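Local coordinates for protein ketosynthase (Streptomyces sp. MSC090213JE08, PDB 6KXD) that probably catalyses the condensation of acyl-ACP with malonyl-ACP to 3-oxoacyl-ACP, releasing carbon dioxide, as the ketosynthase of a highly reducing type II polyketide synthase, at residues K310-S313 / A314-D318; A169-A172 / G173-V177; E366-P369 / D370-L373; G335-M338 / G339-S342; C349-A352 / I353-G356. One frame throughout, in Å; residues are numbered along the deposited sequence.

Interaction 1. Residues K310-S313 / A314-D318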
loop_
_atom_site.group_PDB
_atom_site.type_symbol
_atom_site.label_atom_id
_atom_site.label_comp_id
_atom_site.label_asym_id
_atom_site.label_seq_id
_atom_site.Cartn_x
_atom_site.Cartn_y
_atom_site.Cartn_z
ATOM N N LYS A 310 -12.980 11.159 19.823
ATOM C CA LYS A 310 -13.284 12.579 20.091
ATOM C C LYS A 310 -12.815 13.413 18.894
ATOM O O LYS A 310 -13.532 14.288 18.404
ATOM C CB LYS A 310 -12.747 13.047 21.444
ATOM C CG LYS A 310 -11.245 12.962 21.646
ATOM C CD LYS A 310 -10.703 13.855 22.767
ATOM C CE LYS A 310 -9.206 14.090 22.637
ATOM N NZ LYS A 310 -8.601 14.553 23.910
ATOM N N THR A 311 -11.667 13.051 18.315
ATOM C CA THR A 311 -11.177 13.783 17.095
ATOM C C THR A 311 -12.092 13.568 15.883
ATOM O O THR A 311 -12.475 14.482 15.132
ATOM C CB THR A 311 -9.732 13.384 16.797
ATOM O OG1 THR A 311 -9.006 13.576 17.994
ATOM C CG2 THR A 311 -9.130 14.219 15.694
ATOM N N GLU A 312 -12.443 12.312 15.616
ATOM C CA GLU A 312 -13.235 12.049 14.473
ATOM C C GLU A 312 -14.620 12.722 14.575
ATOM O O GLU A 312 -15.147 13.240 13.623
ATOM C CB GLU A 312 -13.400 10.551 14.337
ATOM C CG GLU A 312 -14.094 10.226 13.069
ATOM C CD GLU A 312 -14.155 8.759 12.703
ATOM O OE1 GLU A 312 -14.496 8.497 11.543
ATOM O OE2 GLU A 312 -13.881 7.913 13.569
ATOM N N SER A 313 -15.210 12.667 15.774
ATOM C CA SER A 313 -16.460 13.315 16.035
ATOM C C SER A 313 -16.347 14.818 15.716
ATOM O O SER A 313 -17.206 15.382 15.074
ATOM C CB SER A 313 -16.857 13.110 17.473
ATOM O OG SER A 313 -18.056 13.790 17.702
ATOM N N ALA A 314 -15.273 15.423 16.211
ATOM C CA ALA A 314 -15.043 16.848 16.034
ATOM C C ALA A 314 -14.971 17.163 14.538
ATOM O O ALA A 314 -15.467 18.172 14.108
ATOM C CB ALA A 314 -13.789 17.271 16.759
ATOM N N ALA A 315 -14.341 16.272 13.743
ATOM C CA ALA A 315 -14.159 16.530 12.341
ATOM C C ALA A 315 -15.497 16.448 11.624
ATOM O O ALA A 315 -15.783 17.216 10.679
ATOM C CB ALA A 315 -13.160 15.539 11.770
ATOM N N ILE A 316 -16.280 15.440 12.024
ATOM C CA ILE A 316 -17.592 15.213 11.470
ATOM C C ILE A 316 -18.462 16.463 11.737
ATOM O O ILE A 316 -19.111 16.977 10.832
ATOM C CB ILE A 316 -18.215 13.910 12.021
ATOM C CG1 ILE A 316 -17.524 12.686 11.406
ATOM C CG2 ILE A 316 -19.717 13.870 11.749
ATOM C CD1 ILE A 316 -17.794 11.378 12.122
ATOM N N VAL A 317 -18.424 16.946 12.972
ATOM C CA VAL A 317 -19.222 18.106 13.369
ATOM C C VAL A 317 -18.705 19.355 12.634
ATOM O O VAL A 317 -19.501 20.199 12.215
ATOM C CB VAL A 317 -19.231 18.271 14.902
ATOM C CG1 VAL A 317 -19.862 19.597 15.318
ATOM C CG2 VAL A 317 -19.921 17.111 15.597
ATOM N N ASP A 318 -17.383 19.468 12.427
ATOM C CA ASP A 318 -16.850 20.555 11.614
ATOM C C ASP A 318 -17.491 20.566 10.233
ATOM O O ASP A 318 -17.835 21.628 9.731
ATOM C CB ASP A 318 -15.347 20.475 11.371
ATOM C CG ASP A 318 -14.507 20.943 12.533
ATOM O OD1 ASP A 318 -15.084 21.512 13.484
ATOM O OD2 ASP A 318 -13.278 20.720 12.472
#
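Glu312, whose CG touches Ile316 CD1 one helical turn on at 4.0 Å, carries a flat carboxylate whose partners lie outside the stretch. Four hydrogen bonds grip it there: OE1 receives His301 N and Asn391 ND2, OE2 receives Gly302 N and Asn308 ND2, which together hold the group in place and probably fix its rotation. With CG trans to the backbone N (chi1 -174°) and the chain extended beyond it, the methylene part passes obliquely across Ile316 before the acid reaches those partners. The flat peptide of Glu312 is met at its oxygen by two groups of Ile316: the N, hydrogen-bonded at 2.9 Å and tilted 21° from the carbonyl plane, and CG1, 3.3 Å from Glu312 O. Three more peptides repeat the pattern, Ala314 N to Lys310 O (3.0 Å), Ala315 N to Thr311 O (2.9 Å) and Val317 N to Ser313 O (2.9 Å). Ser313 O also has Val317 CG2 beside it at 3.3 Å. The hydroxyl of Ser313 lies buried without a polar partner in the model, packed against Cys371, Pro372 and Leu373. Ala315 packs on Ile277 and Ala278 of helix 274-288, and Asp318 forms a salt bridge with Arg274. The regular i to i+4 ladder belongs to helix 306-320, the crossover helix of the beta-alpha-beta unit that links parallel strands 297-299 and 326-328 in the C-terminal half of the thiolase-type fold.

Interaction 2. Residues A169-A172 / G173-V177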
loop_
_atom_site.group_PDB
_atom_site.type_symbol
_atom_site.label_atom_id
_atom_site.label_comp_id
_atom_site.label_asym_id
_atom_site.label_seq_id
_atom_site.Cartn_x
_atom_site.Cartn_y
_atom_site.Cartn_z
ATOM N N ALA A 169 -2.422 1.054 6.073
ATOM C CA ALA A 169 -2.956 0.550 7.352
ATOM C C ALA A 169 -4.494 0.594 7.408
ATOM O O ALA A 169 -5.188 -0.001 6.564
ATOM C CB ALA A 169 -2.252 1.270 8.458
ATOM N N CYS A 170 -5.094 1.246 8.422
ATOM C CA CYS A 170 -6.555 1.157 8.598
ATOM C C CYS A 170 -7.342 1.784 7.456
ATOM O O CYS A 170 -8.545 1.434 7.233
ATOM C CB CYS A 170 -7.003 1.884 9.849
ATOM S SG CYS A 170 -5.719 1.774 11.094
ATOM N N ALA A 171 -6.677 2.669 6.704
ATOM C CA ALA A 171 -7.341 3.343 5.637
ATOM C C ALA A 171 -7.181 2.570 4.328
ATOM O O ALA A 171 -7.728 2.956 3.334
ATOM C CB ALA A 171 -6.801 4.745 5.493
ATOM N N ALA A 172 -6.455 1.454 4.359
ATOM C CA ALA A 172 -5.951 0.865 3.131
ATOM C C ALA A 172 -7.118 0.351 2.281
ATOM O O ALA A 172 -7.113 0.510 1.084
ATOM C CB ALA A 172 -4.930 -0.185 3.470
ATOM N N GLY A 173 -8.161 -0.212 2.898
ATOM C CA GLY A 173 -9.339 -0.671 2.144
ATOM C C GLY A 173 -9.993 0.433 1.318
ATOM O O GLY A 173 -10.272 0.272 0.196
ATOM N N ASN A 174 -10.196 1.597 1.923
ATOM C CA ASN A 174 -10.771 2.737 1.274
ATOM C C ASN A 174 -9.831 3.271 0.188
ATOM O O ASN A 174 -10.282 3.657 -0.887
ATOM C CB ASN A 174 -11.061 3.858 2.271
ATOM C CG ASN A 174 -12.459 3.796 2.848
ATOM O OD1 ASN A 174 -13.244 2.924 2.459
ATOM N ND2 ASN A 174 -12.728 4.658 3.826
ATOM N N TYR A 175 -8.531 3.307 0.488
ATOM C CA TYR A 175 -7.564 3.701 -0.560
ATOM C C TYR A 175 -7.707 2.797 -1.773
ATOM O O TYR A 175 -7.639 3.251 -2.932
ATOM C CB TYR A 175 -6.127 3.570 -0.110
ATOM C CG TYR A 175 -5.581 4.750 0.636
ATOM C CD1 TYR A 175 -6.006 5.051 1.918
ATOM C CD2 TYR A 175 -4.596 5.530 0.066
ATOM C CE1 TYR A 175 -5.460 6.119 2.604
ATOM C CE2 TYR A 175 -4.030 6.581 0.746
ATOM C CZ TYR A 175 -4.463 6.875 2.025
ATOM O OH TYR A 175 -3.881 7.939 2.660
ATOM N N SER A 176 -7.857 1.506 -1.484
ATOM C CA SER A 176 -7.866 0.486 -2.535
ATOM C C SER A 176 -9.128 0.620 -3.395
ATOM O O SER A 176 -9.050 0.538 -4.610
ATOM C CB SER A 176 -7.716 -0.901 -1.915
ATOM O OG SER A 176 -6.431 -1.083 -1.336
ATOM N N VAL A 177 -10.296 0.797 -2.752
ATOM C CA VAL A 177 -11.547 0.981 -3.442
ATOM C C VAL A 177 -11.457 2.254 -4.290
ATOM O O VAL A 177 -11.851 2.265 -5.452
ATOM C CB VAL A 177 -12.738 1.037 -2.456
ATOM C CG1 VAL A 177 -14.008 1.459 -3.151
ATOM C CG2 VAL A 177 -12.967 -0.285 -1.734
#
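Tyr175 turns back alongside Ala171, one helical turn earlier, and its side chain meets the two alanines atom by atom. Tyr175 CB sits 3.4 Å from Ala172 O. Beyond it, CG is placed beside the backbone N and trans to the carbonyl carbon (chi1 -85°), which swings the ring back toward the start of the helix. Tyr175 CD1 comes within 3.1 Å of Ala171 O, which lies at the ring edge and in the ring plane. Tyr175 CE1 lies 3.5 Å from Ala171 CB, the apolar part of the contact. At the tip, OH leaves the chain altogether and hydrogen-bonds the carbonyl of Asn171 of the partner chain, so the ring links the helix start to the dimer interface. Ala171 O is engaged twice by the same residue: besides the ring edge it accepts Tyr175 N at 3.0 Å, in a nearly straight bond (169° at the hydrogen). Ala172 O also has two donors. Ser176 N approaches it at 2.9 Å, while Ser176 OG, turned back beside its own backbone N, reaches it at 3.0 Å from above the carbonyl plane. Preceding both alanines, Cys170 occupies the tight turn entering the helix, a position consistent with that of the nucleophilic cysteine of ketosynthases. The stretch is wholly buried: helix 172-185 starts here after strand 161-166, Tyr175 packs on Val166 of that strand and Ala400 of strand 398-405, and Ala171 lies against Ser392 and Ala394 of strand 387-394.

Interaction 3. Residues E366-P369 / D370-L373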
loop_
_atom_site.group_PDB
_atom_site.type_symbol
_atom_site.label_atom_id
_atom_site.label_comp_id
_atom_site.label_asym_id
_atom_site.label_seq_id
_atom_site.Cartn_x
_atom_site.Cartn_y
_atom_site.Cartn_z
ATOM N N GLU A 366 -23.135 4.662 27.173
ATOM C CA GLU A 366 -23.380 6.083 27.306
ATOM C C GLU A 366 -22.490 6.863 26.331
ATOM O O GLU A 366 -21.275 6.707 26.379
ATOM C CB GLU A 366 -23.033 6.451 28.743
ATOM C CG GLU A 366 -23.297 7.903 29.074
ATOM C CD GLU A 366 -22.759 8.326 30.434
ATOM O OE1 GLU A 366 -22.132 7.489 31.147
ATOM O OE2 GLU A 366 -22.956 9.497 30.770
ATOM N N THR A 367 -23.096 7.715 25.500
ATOM C CA THR A 367 -22.394 8.483 24.493
ATOM C C THR A 367 -21.484 9.473 25.225
ATOM O O THR A 367 -21.891 10.116 26.202
ATOM C CB THR A 367 -23.377 9.122 23.499
ATOM O OG1 THR A 367 -24.178 8.089 22.924
ATOM C CG2 THR A 367 -22.702 9.853 22.359
ATOM N N ASP A 368 -20.211 9.521 24.827
ATOM C CA ASP A 368 -19.316 10.555 25.320
ATOM C C ASP A 368 -19.993 11.892 25.034
ATOM O O ASP A 368 -20.489 12.126 23.915
ATOM C CB ASP A 368 -17.928 10.417 24.678
ATOM C CG ASP A 368 -16.857 11.320 25.274
ATOM O OD1 ASP A 368 -17.162 12.521 25.549
ATOM O OD2 ASP A 368 -15.738 10.813 25.486
ATOM N N PRO A 369 -20.102 12.815 26.032
ATOM C CA PRO A 369 -20.742 14.113 25.790
ATOM C C PRO A 369 -19.986 14.945 24.728
ATOM O O PRO A 369 -20.585 15.771 24.039
ATOM C CB PRO A 369 -20.770 14.798 27.171
ATOM C CG PRO A 369 -19.756 14.052 28.030
ATOM C CD PRO A 369 -19.586 12.675 27.404
ATOM N N ASP A 370 -18.676 14.694 24.584
ATOM C CA ASP A 370 -17.839 15.320 23.531
ATOM C C ASP A 370 -17.993 14.606 22.177
ATOM O O ASP A 370 -17.508 15.120 21.172
ATOM C CB ASP A 370 -16.358 15.361 23.918
ATOM C CG ASP A 370 -16.059 16.347 25.021
ATOM O OD1 ASP A 370 -16.788 17.354 25.127
ATOM O OD2 ASP A 370 -15.129 16.082 25.787
ATOM N N CYS A 371 -18.689 13.466 22.121
ATOM C CA CYS A 371 -19.117 12.932 20.834
ATOM C C CYS A 371 -20.631 13.069 20.642
ATOM O O CYS A 371 -21.350 12.074 20.660
ATOM C CB CYS A 371 -18.628 11.498 20.664
ATOM S SG CYS A 371 -16.890 11.327 21.145
ATOM N N PRO A 372 -21.164 14.285 20.363
ATOM C CA PRO A 372 -22.609 14.512 20.330
ATOM C C PRO A 372 -23.244 13.892 19.083
ATOM O O PRO A 372 -23.757 14.578 18.244
ATOM C CB PRO A 372 -22.720 16.049 20.279
ATOM C CG PRO A 372 -21.464 16.464 19.525
ATOM C CD PRO A 372 -20.407 15.515 20.048
ATOM N N LEU A 373 -23.124 12.575 18.948
ATOM C CA LEU A 373 -23.595 11.901 17.756
ATOM C C LEU A 373 -24.660 10.879 18.121
ATOM O O LEU A 373 -24.584 10.268 19.178
ATOM C CB LEU A 373 -22.434 11.124 17.135
ATOM C CG LEU A 373 -21.237 11.973 16.730
ATOM C CD1 LEU A 373 -20.072 11.052 16.449
ATOM C CD2 LEU A 373 -21.629 12.836 15.533
#
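A type I beta turn reverses the chain from Asp368 to Cys371, closed by Cys371 N bonding Asp368 O at 2.9 Å from well above the carbonyl plane. An Asx turn is laid over it: Asp368 OD1 accepts Asp370 N at 2.8 Å, meeting the donor on its anti side, 22° out of the carboxylate plane. A chi1 of -171°, which points CG directly away from the residue's own N, carries the Asp368 acid forward to that N-H. Asp370 follows closely, its CB 3.4 Å from the same OD1, and the two side chains cross with carboxylate planes 30° apart. Asp370 OD2 stands 4.1 Å from Asp368 OD1, a like-charge approach probably eased by Arg226, which forms a salt bridge with Asp368 OD2. Asp368 CB also touches Cys371 SG at 3.8 Å. Thr367 adds an apolar touch: its methyl CG2 lies 3.1 Å from Cys371 O and 3.7 Å from Leu373 O, while its OG1 is hydrogen-bonded to His364 NE2. The chain then bends again in an inverse gamma turn centred on Pro372. These successive turns lie in the long connection between strands 357-358 and 381-382. Residues 366-368 are joined by backbone bonds of Glu366 and Asp368 to Lys224 and Phe222, and residues 371-373 lie against helix 306-320, with Leu373 also on Pro324 in the loop beyond that helix.

Interaction 4. Residues G335-M338 / G339-S342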
loop_
_atom_site.group_PDB
_atom_site.type_symbol
_atom_site.label_atom_id
_atom_site.label_comp_id
_atom_site.label_asym_id
_atom_site.label_seq_id
_atom_site.Cartn_x
_atom_site.Cartn_y
_atom_site.Cartn_z
ATOM N N GLY A 335 -14.128 -5.405 15.883
ATOM C CA GLY A 335 -12.863 -5.019 16.389
ATOM C C GLY A 335 -12.118 -4.287 15.275
ATOM O O GLY A 335 -12.710 -3.925 14.240
ATOM N N HIS A 336 -10.837 -4.067 15.482
ATOM C CA HIS A 336 -10.070 -3.300 14.518
ATOM C C HIS A 336 -9.353 -4.290 13.603
ATOM O O HIS A 336 -8.314 -4.827 14.004
ATOM C CB HIS A 336 -9.107 -2.361 15.238
ATOM C CG HIS A 336 -8.461 -1.390 14.309
ATOM N ND1 HIS A 336 -8.490 -1.565 12.927
ATOM C CD2 HIS A 336 -7.791 -0.245 14.542
ATOM C CE1 HIS A 336 -7.840 -0.563 12.351
ATOM N NE2 HIS A 336 -7.393 0.259 13.325
ATOM N N SER A 337 -9.903 -4.511 12.416
ATOM C CA SER A 337 -9.392 -5.547 11.500
ATOM C C SER A 337 -8.299 -4.977 10.581
ATOM O O SER A 337 -8.043 -5.504 9.501
ATOM C CB SER A 337 -10.503 -6.185 10.732
ATOM O OG SER A 337 -11.226 -5.254 9.957
ATOM N N MET A 338 -7.661 -3.895 11.037
ATOM C CA MET A 338 -6.440 -3.364 10.456
ATOM C C MET A 338 -6.689 -3.080 8.962
ATOM O O MET A 338 -7.628 -2.329 8.584
ATOM C CB MET A 338 -5.299 -4.347 10.733
ATOM C CG MET A 338 -5.070 -4.627 12.214
ATOM S SD MET A 338 -4.991 -3.071 13.204
ATOM C CE MET A 338 -4.994 -3.802 14.845
ATOM N N GLY A 339 -5.903 -3.681 8.077
ATOM C CA GLY A 339 -6.006 -3.354 6.667
ATOM C C GLY A 339 -7.354 -3.729 6.102
ATOM O O GLY A 339 -7.829 -3.117 5.141
ATOM N N ALA A 340 -8.030 -4.671 6.766
ATOM C CA ALA A 340 -9.351 -5.058 6.297
ATOM C C ALA A 340 -10.429 -4.070 6.755
ATOM O O ALA A 340 -11.572 -4.129 6.283
ATOM C CB ALA A 340 -9.659 -6.440 6.783
ATOM N N ALA A 341 -10.095 -3.205 7.712
ATOM C CA ALA A 341 -11.128 -2.522 8.451
ATOM C C ALA A 341 -11.991 -1.694 7.519
ATOM O O ALA A 341 -13.190 -1.882 7.516
ATOM C CB ALA A 341 -10.573 -1.714 9.579
ATOM N N SER A 342 -11.387 -0.828 6.695
ATOM C CA SER A 342 -12.174 0.051 5.888
ATOM C C SER A 342 -12.837 -0.707 4.733
ATOM O O SER A 342 -13.824 -0.246 4.224
ATOM C CB SER A 342 -11.364 1.267 5.395
ATOM O OG SER A 342 -10.119 0.898 4.824
#
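Ser337 holds OG between its backbone N and its carbonyl carbon (chi1 60°), which turns the hydroxyl onto Ala341, 3.1 Å from CA and 3.6 Å from CB. In Met338 the torsions chi1 -58° and chi2 -48° fold the side chain back, so that SD stands over the centre of the His336 ring, 3.8 Å above its plane, a Met-aromatic contact. From the other segment the Ala341 methyl approaches that ring obliquely, 3.9 Å from ND1. The same methyl lies 3.2 Å from Met338 O, wedged between backbone carbonyl, serine hydroxyl and imidazole. Two backbone bonds step the chain into its helix. Ala340 N reaches Ser337 O at 2.9 Å, and Ala341 N reaches Met338 O at 2.8 Å; both donors stand above the carbonyl plane, as suits short i to i+3 turns. Met338 itself has positive phi, and Gly339 N is bonded to Asp198 OD2. Every touching residue is buried, about 5 Å from the centre of the chain, measured centre to centre. The His336 side chain also packs on Cys170, while Ser342 OG bonds Cys170 O and Asn174 N. A Gly-His-Ser loop running into helix 341-355, with His336 and His301 both touching Cys170, is consistent with the Cys-His-His active site of ketosynthases.

Interaction 5. Residues C349-A352 / I353-G356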
loop_
_atom_site.group_PDB
_atom_site.type_symbol
_atom_site.label_atom_id
_atom_site.label_comp_id
_atom_site.label_asym_id
_atom_site.label_seq_id
_atom_site.Cartn_x
_atom_site.Cartn_y
_atom_site.Cartn_z
ATOM N N CYS A 349 -21.284 -0.744 4.429
ATOM C CA CYS A 349 -21.922 0.424 3.832
ATOM C C CYS A 349 -22.724 0.074 2.588
ATOM O O CYS A 349 -23.821 0.625 2.386
ATOM C CB CYS A 349 -20.914 1.503 3.477
ATOM S SG CYS A 349 -20.294 2.306 4.959
ATOM N N GLY A 350 -22.169 -0.794 1.747
ATOM C CA GLY A 350 -22.870 -1.160 0.570
ATOM C C GLY A 350 -24.100 -1.982 0.914
ATOM O O GLY A 350 -25.139 -1.863 0.268
ATOM N N LEU A 351 -23.945 -2.856 1.907
ATOM C CA LEU A 351 -25.007 -3.772 2.332
ATOM C C LEU A 351 -26.104 -2.969 3.045
ATOM O O LEU A 351 -27.323 -3.266 2.924
ATOM C CB LEU A 351 -24.382 -4.815 3.245
ATOM C CG LEU A 351 -23.569 -5.891 2.544
ATOM C CD1 LEU A 351 -22.885 -6.793 3.550
ATOM C CD2 LEU A 351 -24.437 -6.699 1.575
ATOM N N ALA A 352 -25.670 -1.933 3.765
ATOM C CA ALA A 352 -26.564 -1.039 4.468
ATOM C C ALA A 352 -27.444 -0.345 3.443
ATOM O O ALA A 352 -28.659 -0.262 3.675
ATOM C CB ALA A 352 -25.818 -0.038 5.306
ATOM N N ILE A 353 -26.832 0.113 2.335
ATOM C CA ILE A 353 -27.517 0.749 1.207
ATOM C C ILE A 353 -28.550 -0.212 0.618
ATOM O O ILE A 353 -29.702 0.180 0.470
ATOM C CB ILE A 353 -26.540 1.226 0.117
ATOM C CG1 ILE A 353 -25.882 2.553 0.506
ATOM C CG2 ILE A 353 -27.230 1.316 -1.232
ATOM C CD1 ILE A 353 -24.578 2.822 -0.214
ATOM N N GLU A 354 -28.088 -1.414 0.257
ATOM C CA GLU A 354 -28.829 -2.436 -0.464
ATOM C C GLU A 354 -30.031 -2.920 0.368
ATOM O O GLU A 354 -31.102 -3.123 -0.185
ATOM C CB GLU A 354 -27.872 -3.587 -0.793
ATOM C CG GLU A 354 -28.407 -4.605 -1.787
ATOM C CD GLU A 354 -27.487 -5.804 -2.022
ATOM O OE1 GLU A 354 -26.502 -5.953 -1.281
ATOM O OE2 GLU A 354 -27.768 -6.604 -2.937
ATOM N N HIS A 355 -29.837 -3.112 1.682
ATOM C CA HIS A 355 -30.792 -3.790 2.567
ATOM C C HIS A 355 -31.541 -2.790 3.461
ATOM O O HIS A 355 -32.365 -3.202 4.256
ATOM C CB HIS A 355 -30.086 -4.883 3.382
ATOM C CG HIS A 355 -29.603 -5.993 2.516
ATOM N ND1 HIS A 355 -30.475 -6.869 1.900
ATOM C CD2 HIS A 355 -28.362 -6.313 2.075
ATOM C CE1 HIS A 355 -29.784 -7.708 1.150
ATOM N NE2 HIS A 355 -28.492 -7.391 1.248
ATOM N N GLY A 356 -31.273 -1.488 3.299
ATOM C CA GLY A 356 -32.013 -0.427 3.973
ATOM C C GLY A 356 -31.879 -0.539 5.484
ATOM O O GLY A 356 -32.857 -0.437 6.210
#
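His355 N donates to Leu351 O at 2.8 Å, the shortest of three i to i+4 bonds here; Glu354 N bonds Gly350 O at 3.0 Å and Ile353 N bonds Cys349 O at 3.1 Å. Leu351 O is met by more than the N-H: the imidazole presents its edge, with His355 CD2 3.3 Å away. That edge also receives the leucine, whose CD2 lies in the ring plane 4.0 Å from His355 CD2, while Glu354 CG sits over one face, displaced toward the rim. This is the last turn of helix 341-355, and Gly356 leaves it with positive phi to enter strand 357-358. Leu351 runs alongside both Glu354 and His355, pointing the same way as each; the extended chi1 of Glu354 (-168°) lays the acid beside the leucine, OE1 being 3.6 Å from Leu351 CD2. OE1 also forms a weak hydrogen bond with His254 ND1. Beyond them Leu351 packs on Val25, Tyr28 and Thr29 of helix 24-34. Round the helix, Ile353 CG1 lies 3.4 Å from Cys349 O, and Cys349 and Ile353 both lie on Val388 of strand 387-394, with Ala352 on Phe297 of strand 297-299.

In the fold
Along the chain the order is 2, 1, 4, 5, 3, strictly in series: none nests or crosses, and each is local to a helix turn or loop. Interaction 2 starts helix 172-185 in the N-terminal half. Interaction 1 follows in helix 306-320 at the periphery. Interaction 4 brings the chain back to the centre, where its start of helix 341-355 meets interaction 2: His336 NE2 lies 3.2 Å from Cys170 SG, joining the two halves of the fold. Interaction 5 lies near the end of that helix, its centre about 19 Å from that of interaction 4. Interaction 3, in the following loop, packs back against interaction 1.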